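Local structure of diphosphomevalonate decarboxylase, putative (Trypanosoma brucei, 2HKE) at residues V8-N13 with Y119-A124; S44-K49 with E103-T108; T50-R55 with V98-E103; Q79-H84 with S137-L142; A147-F152 with C169-F174. The protein probably catalyses the ATP-dependent decarboxylation of (R)-5-diphosphomevalonate to isopentenyl diphosphate, a precursor of isoprenoids and sterols. The protein carries 1 engineered substitution. One frame throughout, in Å; residues are numbered along the deposited sequence.

In the fold
Contacts 1 and 4 are buried, apolar layers: the first sets helix 114-130 on strand 5-15, the second joins helices 76-86 and 136-143 beyond that helix. Contacts 2 and 3 lie along one antiparallel strand pair, 48-55 with 97-104, and share Glu103; contact 3 is regular sheet, whereas contact 2, where the strands run out into loops, relies more on amide, water-mediated and CH-pi interactions. Both are only partly buried. Contact 5, also partly buried, sets the loop after helix 136-143 against strand 170-175. It touches contact 1 through Asn13 with Arg149 and contact 4 through Ser137 and Arg141, so its links to its neighbours are largely polar.

Contact 1. Residues V8-N13 with Y119-A124; sequences VEAPIN and YCAMSA
Val8 and Ala10 both point their side chains at helix 119-124, and the helix answers with Cys120, Ala121 and Ala124 on the facing side. Glu9, between them in the strand, points away, as the alternation of an extended chain requires. Both methyls of Val8 face Ala124 from the strand side, CG1 and CG2 each lying 4.0 Å from Ala124 CB. With CG1 anti to the backbone N (chi1 171°), that branch lies over Ala121 as well as Ala124, while CG2 reaches Ala124. At the root of the side chain, Val8 CB rests 3.7 Å from the carbonyl oxygen Ala121 O, so the helix backbone itself forms part of the packing surface.

Two residues on, Ala10 packs on the preceding part of the helix, at Cys120 and Ala121. It meets Ala121 methyl to methyl, with its CB 3.7 Å from Ala121 CB. The same Ala10 CB is 4.0 Å from Cys120 CB and 3.6 Å from Ala121 N. Alanine suits these places because its single carbon lets strand and helix come close: the axes of strand 8-10 and helix 119-124 approach to 7.0 Å, running at 149° to each other. A beta-branched valine, by contrast, fills the wider interval over Ala124.

Tyr370 of strand 369-371 closes in beside Val8 and Ala124. A helix packed on a mainly antiparallel sheet is characteristic of the ribosomal S5-like N-terminal domain of the GHMP kinase superfamily, to which diphosphomevalonate decarboxylases belong; here small residues let the helix come close.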
# COMPACT_ATOMS: atom_id res chain seq x y z
N VAL A 8 -2.12 -5.57 17.48
CA VAL A 8 -1.80 -6.08 16.14
C VAL A 8 -0.90 -5.08 15.47
O VAL A 8 -1.08 -3.87 15.65
CB VAL A 8 -3.09 -6.18 15.27
CG1 VAL A 8 -2.76 -6.49 13.82
CG2 VAL A 8 -4.04 -7.24 15.85
N GLU A 9 0.04 -5.58 14.67
CA GLU A 9 0.78 -4.75 13.76
C GLU A 9 0.41 -5.18 12.34
O GLU A 9 0.28 -6.36 12.05
CB GLU A 9 2.27 -4.89 14.00
CG GLU A 9 2.74 -4.11 15.27
CD GLU A 9 4.25 -4.15 15.48
OE1 GLU A 9 4.91 -5.06 14.91
OE2 GLU A 9 4.76 -3.25 16.22
N ALA A 10 0.22 -4.19 11.47
CA ALA A 10 -0.00 -4.47 10.06
C ALA A 10 0.96 -3.68 9.17
O ALA A 10 1.28 -2.51 9.44
CB ALA A 10 -1.45 -4.18 9.68
N PRO A 11 1.34 -4.27 8.02
CA PRO A 11 2.23 -3.61 7.05
C PRO A 11 1.46 -2.81 6.00
O PRO A 11 0.26 -3.05 5.79
CB PRO A 11 2.84 -4.80 6.36
CG PRO A 11 1.69 -5.76 6.22
CD PRO A 11 0.93 -5.60 7.55
N ILE A 12 2.15 -1.93 5.28
CA ILE A 12 1.53 -1.37 4.06
C ILE A 12 1.60 -2.36 2.92
O ILE A 12 2.26 -3.38 2.99
CB ILE A 12 2.17 -0.01 3.66
CG1 ILE A 12 3.66 -0.14 3.41
CG2 ILE A 12 1.89 1.05 4.74
CD1 ILE A 12 4.26 1.12 2.82
N ASN A 13 0.96 -2.03 1.79
CA ASN A 13 1.09 -2.81 0.59
C ASN A 13 1.17 -1.84 -0.57
O ASN A 13 0.84 -0.62 -0.43
CB ASN A 13 -0.10 -3.78 0.43
CG ASN A 13 -1.41 -3.09 0.17
OD1 ASN A 13 -1.69 -2.70 -0.94
ND2 ASN A 13 -2.24 -2.94 1.20
N TYR A 119 -5.88 0.85 9.18
CA TYR A 119 -7.20 0.25 9.18
C TYR A 119 -7.13 -1.26 9.21
O TYR A 119 -7.99 -1.92 9.81
CB TYR A 119 -7.99 0.72 7.96
CG TYR A 119 -8.52 2.12 8.17
CD1 TYR A 119 -9.44 2.37 9.16
CD2 TYR A 119 -8.13 3.18 7.34
CE1 TYR A 119 -9.99 3.63 9.34
CE2 TYR A 119 -8.67 4.48 7.54
CZ TYR A 119 -9.59 4.66 8.55
OH TYR A 119 -10.16 5.88 8.82
N CYS A 120 -6.13 -1.82 8.54
CA CYS A 120 -5.96 -3.29 8.60
C CYS A 120 -5.62 -3.72 10.04
O CYS A 120 -6.21 -4.66 10.56
CB CYS A 120 -4.90 -3.72 7.66
SG CYS A 120 -4.79 -5.50 7.49
N ALA A 121 -4.67 -3.05 10.67
CA ALA A 121 -4.31 -3.42 12.05
C ALA A 121 -5.52 -3.27 12.98
O ALA A 121 -5.76 -4.11 13.86
CB ALA A 121 -3.12 -2.58 12.52
N MET A 122 -6.29 -2.19 12.81
CA MET A 122 -7.47 -1.97 13.64
C MET A 122 -8.55 -3.03 13.40
O MET A 122 -9.19 -3.53 14.34
CB MET A 122 -8.03 -0.58 13.37
CG MET A 122 -9.13 -0.20 14.28
SD MET A 122 -9.84 1.39 13.86
CE MET A 122 -8.40 2.44 13.74
N SER A 123 -8.80 -3.33 12.13
CA SER A 123 -9.73 -4.43 11.76
C SER A 123 -9.38 -5.74 12.47
O SER A 123 -10.23 -6.37 13.13
CB SER A 123 -9.71 -4.71 10.24
OG SER A 123 -10.42 -5.92 9.98
N ALA A 124 -8.13 -6.15 12.37
CA ALA A 124 -7.70 -7.43 12.95
C ALA A 124 -7.80 -7.43 14.48
O ALA A 124 -8.25 -8.40 15.05
CB ALA A 124 -6.27 -7.80 12.52

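Contact 2. Residues S44-K49 with E103-T108; sequences SPFRSK and ENNFPT
Lys49 and Glu103 are joined by two backbone bonds, Lys49 N to Glu103 O at 2.8 Å and Glu103 N to Lys49 O at 2.8 Å, which make them an antiparallel hydrogen-bonded pair. The neighbouring non-hydrogen-bonded pair, Ser48 with Asn104, is the last before the strands give way to loops. Beyond it the backbone offers one weak bond, Asn105 N to Arg47 O, and the Asn105 side chain adds two more: OD1 accepts from Arg47 N at 2.9 Å, in the carbonyl plane, while ND2 donates to Pro45 O at 3.0 Å. An amide suits the place, since it offers an acceptor and a donor together just where regular pairing ends. Asn104 OD1 in turn accepts from Phe106 N, an Asx turn that bends the chain.

The apolar side of the turn is built from rings. The backbone course sets Phe46 CB over the face of Phe106, 3.5 Å from that ring's centroid. With CG anti to the carbonyl carbon (chi1 -53°), the Phe46 ring swings to Pro107, whose CD sits over one face, 3.6 Å from the centroid; Pro45 CG covers the opposite face. Proline CH groups, slightly polarised by the ring nitrogen, fit well against an aromatic face.

Beside the partly exposed Arg47 and Glu103, a water accepts from Arg47 NH1 at 2.6 Å and donates to Glu103 OE2 at 2.6 Å, while Arg47 NE makes a salt bridge to Glu9. The two carboxylates would favour a charged guanidinium here, held to one directly and to the other through solvent.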
# COMPACT_ATOMS: atom_id res chain seq x y z
N SER A 44 8.69 -4.41 9.00
CA SER A 44 9.87 -3.82 9.61
C SER A 44 10.70 -3.14 8.52
O SER A 44 10.93 -3.73 7.46
CB SER A 44 10.67 -4.87 10.40
OG SER A 44 11.82 -5.31 9.70
N PRO A 45 11.19 -1.93 8.78
CA PRO A 45 11.13 -1.26 10.08
C PRO A 45 9.83 -0.54 10.40
O PRO A 45 9.57 -0.31 11.58
CB PRO A 45 12.29 -0.25 10.02
CG PRO A 45 12.38 0.07 8.51
CD PRO A 45 11.94 -1.14 7.78
N PHE A 46 9.01 -0.21 9.38
CA PHE A 46 7.83 0.63 9.56
C PHE A 46 6.52 -0.18 9.46
O PHE A 46 6.36 -1.01 8.56
CB PHE A 46 7.79 1.77 8.55
CG PHE A 46 9.06 2.59 8.52
CD1 PHE A 46 9.61 3.08 9.69
CD2 PHE A 46 9.74 2.80 7.33
CE1 PHE A 46 10.80 3.80 9.67
CE2 PHE A 46 10.90 3.52 7.30
CZ PHE A 46 11.42 4.04 8.44
N ARG A 47 5.58 0.16 10.34
CA ARG A 47 4.30 -0.54 10.43
C ARG A 47 3.29 0.32 11.20
O ARG A 47 3.67 1.31 11.86
CB ARG A 47 4.48 -1.91 11.10
CG ARG A 47 4.68 -1.89 12.62
CD ARG A 47 5.96 -1.20 13.08
NE ARG A 47 6.02 -1.00 14.55
CZ ARG A 47 5.43 -0.02 15.25
NH1 ARG A 47 4.67 0.91 14.68
NH2 ARG A 47 5.59 0.02 16.57
N SER A 48 2.01 -0.06 11.13
CA SER A 48 1.01 0.49 12.03
C SER A 48 0.73 -0.52 13.13
O SER A 48 0.84 -1.72 12.93
CB SER A 48 -0.30 0.87 11.37
OG SER A 48 -0.07 1.71 10.28
N LYS A 49 0.35 0.01 14.27
CA LYS A 49 0.08 -0.80 15.43
C LYS A 49 -1.20 -0.27 16.05
O LYS A 49 -1.38 0.95 16.17
CB LYS A 49 1.24 -0.67 16.39
CG LYS A 49 1.06 -1.38 17.72
CD LYS A 49 2.48 -1.53 18.34
CE LYS A 49 2.47 -1.85 19.76
NZ LYS A 49 3.88 -1.74 20.30
N GLU A 103 -1.29 3.74 16.42
CA GLU A 103 -0.18 4.59 15.98
C GLU A 103 0.58 3.97 14.82
O GLU A 103 0.32 2.82 14.42
CB GLU A 103 0.78 4.81 17.15
CG GLU A 103 1.61 3.60 17.43
CD GLU A 103 2.44 3.71 18.70
OE1 GLU A 103 2.06 4.48 19.63
OE2 GLU A 103 3.45 2.98 18.77
N ASN A 104 1.56 4.70 14.30
CA ASN A 104 2.50 4.11 13.34
C ASN A 104 3.83 4.81 13.48
O ASN A 104 3.89 5.88 14.08
CB ASN A 104 1.96 4.20 11.90
CG ASN A 104 2.12 5.58 11.29
OD1 ASN A 104 3.23 5.98 10.99
ND2 ASN A 104 1.02 6.29 11.12
N ASN A 105 4.88 4.21 12.96
CA ASN A 105 6.24 4.77 13.05
C ASN A 105 6.81 5.16 11.68
O ASN A 105 8.02 5.22 11.51
CB ASN A 105 7.17 3.81 13.77
CG ASN A 105 7.41 2.53 12.99
OD1 ASN A 105 6.65 2.17 12.06
ND2 ASN A 105 8.50 1.84 13.33
N PHE A 106 5.95 5.41 10.71
CA PHE A 106 6.44 5.84 9.41
C PHE A 106 6.97 7.24 9.59
O PHE A 106 6.35 8.06 10.28
CB PHE A 106 5.35 5.82 8.35
CG PHE A 106 5.03 4.44 7.86
CD1 PHE A 106 4.02 3.71 8.44
CD2 PHE A 106 5.76 3.87 6.82
CE1 PHE A 106 3.72 2.41 8.00
CE2 PHE A 106 5.47 2.59 6.36
CZ PHE A 106 4.46 1.85 6.96
N PRO A 107 8.11 7.54 8.96
CA PRO A 107 8.63 8.90 9.02
C PRO A 107 7.56 9.90 8.62
O PRO A 107 6.83 9.70 7.65
CB PRO A 107 9.75 8.90 7.99
CG PRO A 107 10.21 7.52 7.98
CD PRO A 107 8.99 6.67 8.15
N THR A 108 7.44 10.97 9.41
CA THR A 108 6.43 11.97 9.15
C THR A 108 6.81 12.70 7.85
O THR A 108 8.01 12.88 7.52
CB THR A 108 6.30 12.94 10.36
OG1 THR A 108 5.10 13.71 10.26
CG2 THR A 108 7.50 13.84 10.42
O HOH W 1 4.63 2.89 16.42
O HOH W 2 -1.50 4.03 10.75

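Contact 3. Residues T50-R55 with V98-E103; sequences TSVELR and VNIVSE
Arg55 brings its guanidinium edge to Asn99: NH1 donates to Asn99 OD1 at 2.9 Å, meeting a lone pair in the carbonyl plane, while the two flat groups stand 59° apart. The arginine chain is bent at chi2 (-71°) and again at chi3 (-57°), which curls it back so that NH1 comes to Asn99. Beside the amide, pointing the same way, lies the Glu53 carboxylate. Asn99 ND2 is taken by Thr62 OG1, so the amide is fixed from both ends.

These three polar groups share a partly exposed face. Beneath them the backbones form a regular antiparallel ladder, in which Ser51 with Val101 and Glu53 with Asn99 are hydrogen-bonded pairs; Ser51 N, for example, donates to Val101 O at 2.9 Å.

The other face is mostly apolar. Leu54 CD2 reaches Val98 CB at 3.9 Å, Val52 CB lies 4.0 Å from Val98 CG2, and Thr50 CG2 meets Ile100 CG2 at 3.8 Å. Valine, isoleucine and threonine, all beta-branched, suit extended strands. At the end of this face the hydroxyls Thr50 OG1 and Ser102 OG share a 3.0 Å hydrogen bond.

Helix 114-130 packs on this apolar face at Val52, Leu54 and Ser102, and helix 76-86 reaches Val98. Strand 48-55 has strand 5-15 as its other neighbour, while strand 97-104 continues the sheet to strand 62-65.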
# COMPACT_ATOMS: atom_id res chain seq x y z
N THR A 50 -2.11 -1.20 16.39
CA THR A 50 -3.35 -0.89 17.13
C THR A 50 -3.53 -1.83 18.31
O THR A 50 -3.33 -3.03 18.19
CB THR A 50 -4.62 -1.02 16.26
OG1 THR A 50 -4.58 -0.07 15.20
CG2 THR A 50 -5.92 -0.85 17.04
N SER A 51 -3.96 -1.25 19.41
CA SER A 51 -4.37 -1.96 20.61
C SER A 51 -5.83 -1.64 20.85
O SER A 51 -6.27 -0.50 20.72
CB SER A 51 -3.51 -1.54 21.83
OG SER A 51 -2.21 -2.13 21.76
N VAL A 52 -6.61 -2.66 21.19
CA VAL A 52 -7.98 -2.42 21.55
C VAL A 52 -8.27 -3.06 22.91
O VAL A 52 -7.70 -4.12 23.22
CB VAL A 52 -8.98 -2.94 20.46
CG1 VAL A 52 -8.65 -2.31 19.08
CG2 VAL A 52 -8.97 -4.47 20.37
N GLU A 53 -9.16 -2.43 23.67
CA GLU A 53 -9.62 -2.99 24.95
C GLU A 53 -11.13 -2.91 25.06
O GLU A 53 -11.69 -1.84 24.89
CB GLU A 53 -8.97 -2.24 26.11
CG GLU A 53 -9.02 -3.03 27.44
CD GLU A 53 -8.71 -2.17 28.68
OE1 GLU A 53 -8.19 -1.03 28.58
OE2 GLU A 53 -9.03 -2.65 29.78
N LEU A 54 -11.80 -4.04 25.30
CA LEU A 54 -13.26 -4.00 25.50
C LEU A 54 -13.52 -3.48 26.90
O LEU A 54 -12.76 -3.79 27.82
CB LEU A 54 -13.94 -5.36 25.31
CG LEU A 54 -14.11 -5.92 23.89
CD1 LEU A 54 -15.34 -6.82 23.82
CD2 LEU A 54 -14.26 -4.83 22.88
N ARG A 55 -14.55 -2.66 27.03
CA ARG A 55 -14.86 -1.99 28.30
C ARG A 55 -16.35 -2.11 28.64
O ARG A 55 -17.22 -2.22 27.75
CB ARG A 55 -14.50 -0.50 28.20
CG ARG A 55 -13.04 -0.17 27.91
CD ARG A 55 -12.11 -0.48 29.09
NE ARG A 55 -12.51 0.21 30.33
CZ ARG A 55 -12.12 1.43 30.71
NH1 ARG A 55 -11.30 2.16 29.97
NH2 ARG A 55 -12.56 1.93 31.85
N VAL A 98 -15.50 -0.05 23.26
CA VAL A 98 -14.12 -0.36 23.04
C VAL A 98 -13.27 0.91 23.09
O VAL A 98 -13.70 1.97 22.64
CB VAL A 98 -13.98 -1.12 21.70
CG1 VAL A 98 -14.50 -0.26 20.52
CG2 VAL A 98 -12.57 -1.59 21.49
N ASN A 99 -12.09 0.80 23.69
CA ASN A 99 -11.03 1.81 23.56
C ASN A 99 -10.07 1.33 22.49
O ASN A 99 -9.51 0.26 22.63
CB ASN A 99 -10.16 2.01 24.82
CG ASN A 99 -10.94 2.45 26.04
OD1 ASN A 99 -10.83 1.81 27.10
ND2 ASN A 99 -11.67 3.55 25.94
N ILE A 100 -9.88 2.12 21.45
CA ILE A 100 -8.95 1.83 20.37
C ILE A 100 -7.83 2.86 20.41
O ILE A 100 -8.11 4.07 20.47
CB ILE A 100 -9.64 2.01 19.00
CG1 ILE A 100 -10.92 1.17 18.90
CG2 ILE A 100 -8.69 1.67 17.85
CD1 ILE A 100 -11.77 1.56 17.73
N VAL A 101 -6.60 2.37 20.34
CA VAL A 101 -5.42 3.23 20.39
C VAL A 101 -4.54 2.80 19.23
O VAL A 101 -4.16 1.63 19.15
CB VAL A 101 -4.67 3.06 21.74
CG1 VAL A 101 -3.36 3.83 21.74
CG2 VAL A 101 -5.58 3.45 22.91
N SER A 102 -4.27 3.72 18.32
CA SER A 102 -3.60 3.39 17.09
C SER A 102 -2.39 4.30 16.90
O SER A 102 -2.48 5.50 17.18
CB SER A 102 -4.55 3.55 15.93
OG SER A 102 -5.59 2.62 16.08
N GLU A 103 -1.29 3.74 16.42
CA GLU A 103 -0.18 4.59 15.98
C GLU A 103 0.58 3.97 14.82
O GLU A 103 0.32 2.82 14.42
CB GLU A 103 0.78 4.81 17.15
CG GLU A 103 1.61 3.60 17.43
CD GLU A 103 2.44 3.71 18.70
OE1 GLU A 103 2.06 4.48 19.63
OE2 GLU A 103 3.45 2.98 18.77

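Contact 4. Residues Q79-H84 with S137-L142; sequences QSMLLH and SMLARL
Met81 leaves its helix with CG anti to the carbonyl carbon, runs straight through chi2 and then turns at chi3 (76°), which curls its CE methyl back to Leu139, where it lies 4.0 Å from CG. Leu139 does the reverse: its CG is anti to the backbone N (chi1 -170°), so that CD1 extends across to the other helix and stops 3.3 Å from Met81 O. The two chains thus cross at a slant, Met81 CE near Leu139 O and Leu139 CD1 near Met81 O. An unbranched, flexible methionine can follow such a curved path, whereas leucine offers a compact fork.

One turn further along, Leu142 enters between Ser80, Met81 and His84. Its CB is 3.8 Å from Met81 CG, the two side chains running antiparallel alongside each other, and its CD1 touches His84 CB at 3.6 Å. The helices run roughly antiparallel, at 146°, and both lie against the long helix 114-130, to which Met81 contributes contacts with Tyr119 and Leu139 with Ser123 and Ile127. These helices belong to the helical part of the GHMP-type N-terminal domain.

His84 turns the edge of its imidazole to Leu139 CD1, with CD2 4.1 Å away, and stands roughly perpendicular to Leu142. Toward the partly exposed border the chemistry becomes polar. Ser80 OG donates to a water at 2.7 Å, and the water donates to Leu142 O at 2.8 Å, giving that carbonyl a partner.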
# COMPACT_ATOMS: atom_id res chain seq x y z
N GLN A 79 -16.70 4.31 12.46
CA GLN A 79 -18.08 4.00 12.87
C GLN A 79 -18.64 2.90 12.00
O GLN A 79 -19.34 2.01 12.50
CB GLN A 79 -19.02 5.22 12.77
CG GLN A 79 -18.79 6.40 13.69
CD GLN A 79 -19.59 7.68 13.26
OE1 GLN A 79 -19.09 8.45 12.44
NE2 GLN A 79 -20.84 7.89 13.82
N SER A 80 -18.33 2.94 10.70
CA SER A 80 -18.75 1.91 9.75
C SER A 80 -18.20 0.53 10.12
O SER A 80 -18.92 -0.49 10.10
CB SER A 80 -18.33 2.31 8.32
OG SER A 80 -18.84 1.39 7.36
N MET A 81 -16.93 0.48 10.47
CA MET A 81 -16.31 -0.79 10.88
C MET A 81 -17.00 -1.31 12.14
O MET A 81 -17.40 -2.49 12.21
CB MET A 81 -14.80 -0.60 11.11
CG MET A 81 -14.09 -0.32 9.78
SD MET A 81 -12.38 0.18 10.14
CE MET A 81 -11.69 -1.41 10.54
N LEU A 82 -17.18 -0.44 13.09
CA LEU A 82 -17.78 -0.81 14.37
C LEU A 82 -19.21 -1.29 14.25
O LEU A 82 -19.60 -2.23 14.92
CB LEU A 82 -17.69 0.34 15.33
CG LEU A 82 -16.31 0.70 15.85
CD1 LEU A 82 -16.41 2.05 16.58
CD2 LEU A 82 -15.79 -0.38 16.80
N LEU A 83 -19.99 -0.68 13.37
CA LEU A 83 -21.35 -1.20 13.12
C LEU A 83 -21.35 -2.60 12.57
O LEU A 83 -22.14 -3.47 13.02
CB LEU A 83 -22.10 -0.28 12.12
CG LEU A 83 -22.53 1.10 12.59
CD1 LEU A 83 -23.06 1.87 11.38
CD2 LEU A 83 -23.58 1.01 13.71
N HIS A 84 -20.52 -2.84 11.56
CA HIS A 84 -20.43 -4.15 10.95
C HIS A 84 -19.89 -5.17 11.97
O HIS A 84 -20.36 -6.31 12.05
CB HIS A 84 -19.57 -4.14 9.71
CG HIS A 84 -19.62 -5.43 8.97
ND1 HIS A 84 -20.80 -5.94 8.48
CD2 HIS A 84 -18.67 -6.35 8.69
CE1 HIS A 84 -20.57 -7.11 7.92
NE2 HIS A 84 -19.29 -7.38 8.02
N SER A 137 -10.04 -8.87 6.18
CA SER A 137 -10.03 -8.13 4.91
C SER A 137 -11.32 -7.32 4.69
O SER A 137 -11.26 -6.12 4.37
CB SER A 137 -9.71 -9.08 3.76
OG SER A 137 -9.74 -8.41 2.53
N MET A 138 -12.50 -7.94 4.87
CA MET A 138 -13.75 -7.24 4.64
C MET A 138 -14.04 -6.13 5.62
O MET A 138 -14.62 -5.11 5.23
CB MET A 138 -14.93 -8.21 4.57
CG MET A 138 -14.83 -9.09 3.31
SD MET A 138 -16.25 -10.24 3.21
CE MET A 138 -17.46 -9.23 4.06
N LEU A 139 -13.63 -6.29 6.87
CA LEU A 139 -13.80 -5.17 7.81
C LEU A 139 -12.84 -4.03 7.52
O LEU A 139 -13.19 -2.86 7.61
CB LEU A 139 -13.60 -5.68 9.23
CG LEU A 139 -13.99 -4.68 10.28
CD1 LEU A 139 -15.45 -4.35 10.22
CD2 LEU A 139 -13.55 -5.19 11.68
N ALA A 140 -11.60 -4.37 7.18
CA ALA A 140 -10.57 -3.39 6.84
C ALA A 140 -11.03 -2.55 5.63
O ALA A 140 -10.83 -1.35 5.63
CB ALA A 140 -9.26 -4.09 6.53
N ARG A 141 -11.70 -3.20 4.67
CA ARG A 141 -12.21 -2.57 3.43
C ARG A 141 -13.14 -1.42 3.73
O ARG A 141 -13.10 -0.38 3.06
CB ARG A 141 -12.97 -3.63 2.62
CG ARG A 141 -13.21 -3.23 1.19
CD ARG A 141 -14.29 -4.04 0.53
NE ARG A 141 -15.60 -3.69 1.06
CZ ARG A 141 -16.48 -4.52 1.58
NH1 ARG A 141 -16.29 -5.83 1.60
NH2 ARG A 141 -17.65 -4.05 1.96
N LEU A 142 -13.95 -1.59 4.78
CA LEU A 142 -14.85 -0.52 5.24
C LEU A 142 -14.13 0.76 5.69
O LEU A 142 -14.72 1.83 5.69
CB LEU A 142 -15.74 -1.02 6.39
CG LEU A 142 -16.79 -2.04 5.92
CD1 LEU A 142 -17.53 -2.59 7.17
CD2 LEU A 142 -17.81 -1.51 4.87
O HOH W 3 -17.38 2.47 5.38

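Contact 5. Residues A147-F152 with C169-F174; sequences ACRSAF and CVATQF
Ala147 to Arg149 keep helical backbone angles without a helix's regular bonds, and this tight coil brings Cys148 and Arg149 against Ala171 of an extended strand; Arg149 and Ala171 are the closest pair of CA atoms there. The coil leads from helix 136-143 into strand 155-159, which pairs antiparallel with strand 170-175, so the contact sets the loop entering strand 155-159 against that strand's neighbour 170-175, in the same sheet of the S5-like domain.

Ala171 is the centre. Its CB lies 3.3 Å from Cys148 O and 4.2 Å from Cys148 SG, a close approach that alanine's single methyl suits. Farther along, Phe152 CG is anti to the carbonyl carbon (chi1 -56°), and this aims the ring back along the strand. The backbone Gln173 N stands over one ring face, 4.1 Å above the plane, and Ala151 CB covers the other. The ring atom Phe152 CE2 comes 3.2 Å from Ala171 O, while Phe152 CB packs 4.1 Å from Gln173 CB. A flat ring suits this place beside the strand, since it can lie against peptide groups and alkyl carbon alike; the Gln173 amide runs on to Gly153 O. Arg149 sends its guanidinium away, to Asn13.

One side chain from outside spans both segments: Ser137 OG hydrogen-bonds to Cys148 O and to Ala171 N.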
# COMPACT_ATOMS: atom_id res chain seq x y z
N ALA A 147 -6.69 -1.06 2.52
CA ALA A 147 -6.43 -1.80 3.77
C ALA A 147 -6.79 -3.26 3.64
O ALA A 147 -6.19 -4.13 4.28
CB ALA A 147 -7.16 -1.18 5.00
N CYS A 148 -7.80 -3.54 2.85
CA CYS A 148 -8.23 -4.90 2.71
C CYS A 148 -7.15 -5.83 2.13
O CYS A 148 -7.17 -7.07 2.42
CB CYS A 148 -9.55 -4.92 1.93
SG CYS A 148 -9.44 -5.13 0.18
N ARG A 149 -6.14 -5.29 1.44
CA ARG A 149 -5.12 -6.14 0.86
C ARG A 149 -3.94 -6.41 1.79
O ARG A 149 -3.10 -7.24 1.48
CB ARG A 149 -4.62 -5.58 -0.46
CG ARG A 149 -5.73 -5.40 -1.55
CD ARG A 149 -5.06 -4.98 -2.86
NE ARG A 149 -4.19 -3.81 -2.63
CZ ARG A 149 -4.47 -2.55 -2.91
NH1 ARG A 149 -5.58 -2.22 -3.55
NH2 ARG A 149 -3.62 -1.61 -2.53
N SER A 150 -3.86 -5.69 2.92
CA SER A 150 -2.81 -5.91 3.89
C SER A 150 -3.09 -7.11 4.84
O SER A 150 -2.24 -7.42 5.72
CB SER A 150 -2.48 -4.61 4.62
OG SER A 150 -1.63 -3.80 3.83
N ALA A 151 -4.24 -7.76 4.65
CA ALA A 151 -4.70 -8.84 5.52
C ALA A 151 -3.89 -10.11 5.34
O ALA A 151 -3.90 -10.96 6.23
CB ALA A 151 -6.25 -9.12 5.30
N PHE A 152 -3.16 -10.22 4.23
CA PHE A 152 -2.42 -11.40 3.87
C PHE A 152 -1.04 -10.98 3.45
O PHE A 152 -0.87 -9.86 2.92
CB PHE A 152 -3.04 -12.09 2.69
CG PHE A 152 -4.45 -12.44 2.88
CD1 PHE A 152 -4.79 -13.55 3.65
CD2 PHE A 152 -5.46 -11.69 2.30
CE1 PHE A 152 -6.14 -13.87 3.85
CE2 PHE A 152 -6.77 -11.98 2.49
CZ PHE A 152 -7.13 -13.08 3.25
N CYS A 169 -16.85 -8.93 -1.87
CA CYS A 169 -15.84 -7.93 -2.16
C CYS A 169 -14.72 -8.05 -1.10
O CYS A 169 -14.83 -7.54 0.03
CB CYS A 169 -16.48 -6.55 -2.17
SG CYS A 169 -15.42 -5.20 -2.62
N VAL A 170 -13.66 -8.75 -1.46
CA VAL A 170 -12.72 -9.22 -0.46
C VAL A 170 -11.38 -9.53 -1.09
O VAL A 170 -11.32 -9.81 -2.28
CB VAL A 170 -13.30 -10.49 0.21
CG1 VAL A 170 -13.35 -11.63 -0.82
CG2 VAL A 170 -12.51 -10.87 1.52
N ALA A 171 -10.31 -9.49 -0.29
CA ALA A 171 -8.99 -9.78 -0.79
C ALA A 171 -8.73 -11.26 -0.58
O ALA A 171 -9.24 -11.84 0.39
CB ALA A 171 -7.90 -8.99 -0.10
N THR A 172 -7.97 -11.85 -1.50
CA THR A 172 -7.50 -13.21 -1.32
C THR A 172 -6.01 -13.29 -1.66
O THR A 172 -5.49 -12.50 -2.47
CB THR A 172 -8.28 -14.18 -2.22
OG1 THR A 172 -8.19 -13.76 -3.57
CG2 THR A 172 -9.72 -14.21 -1.86
N GLN A 173 -5.31 -14.17 -0.98
CA GLN A 173 -3.88 -14.33 -1.22
C GLN A 173 -3.72 -15.08 -2.52
O GLN A 173 -4.30 -16.14 -2.71
CB GLN A 173 -3.20 -15.08 -0.07
CG GLN A 173 -1.74 -15.17 -0.25
CD GLN A 173 -1.13 -15.90 0.89
OE1 GLN A 173 -1.31 -17.11 0.99
NE2 GLN A 173 -0.49 -15.17 1.82
N PHE A 174 -2.96 -14.52 -3.45
CA PHE A 174 -2.72 -15.18 -4.69
C PHE A 174 -1.58 -16.21 -4.55
O PHE A 174 -1.76 -17.39 -4.90
CB PHE A 174 -2.45 -14.20 -5.81
CG PHE A 174 -2.19 -14.84 -7.13
CD1 PHE A 174 -3.19 -15.48 -7.84
CD2 PHE A 174 -0.93 -14.77 -7.69
CE1 PHE A 174 -2.94 -16.08 -9.07
CE2 PHE A 174 -0.67 -15.33 -8.91
CZ PHE A 174 -1.67 -15.99 -9.60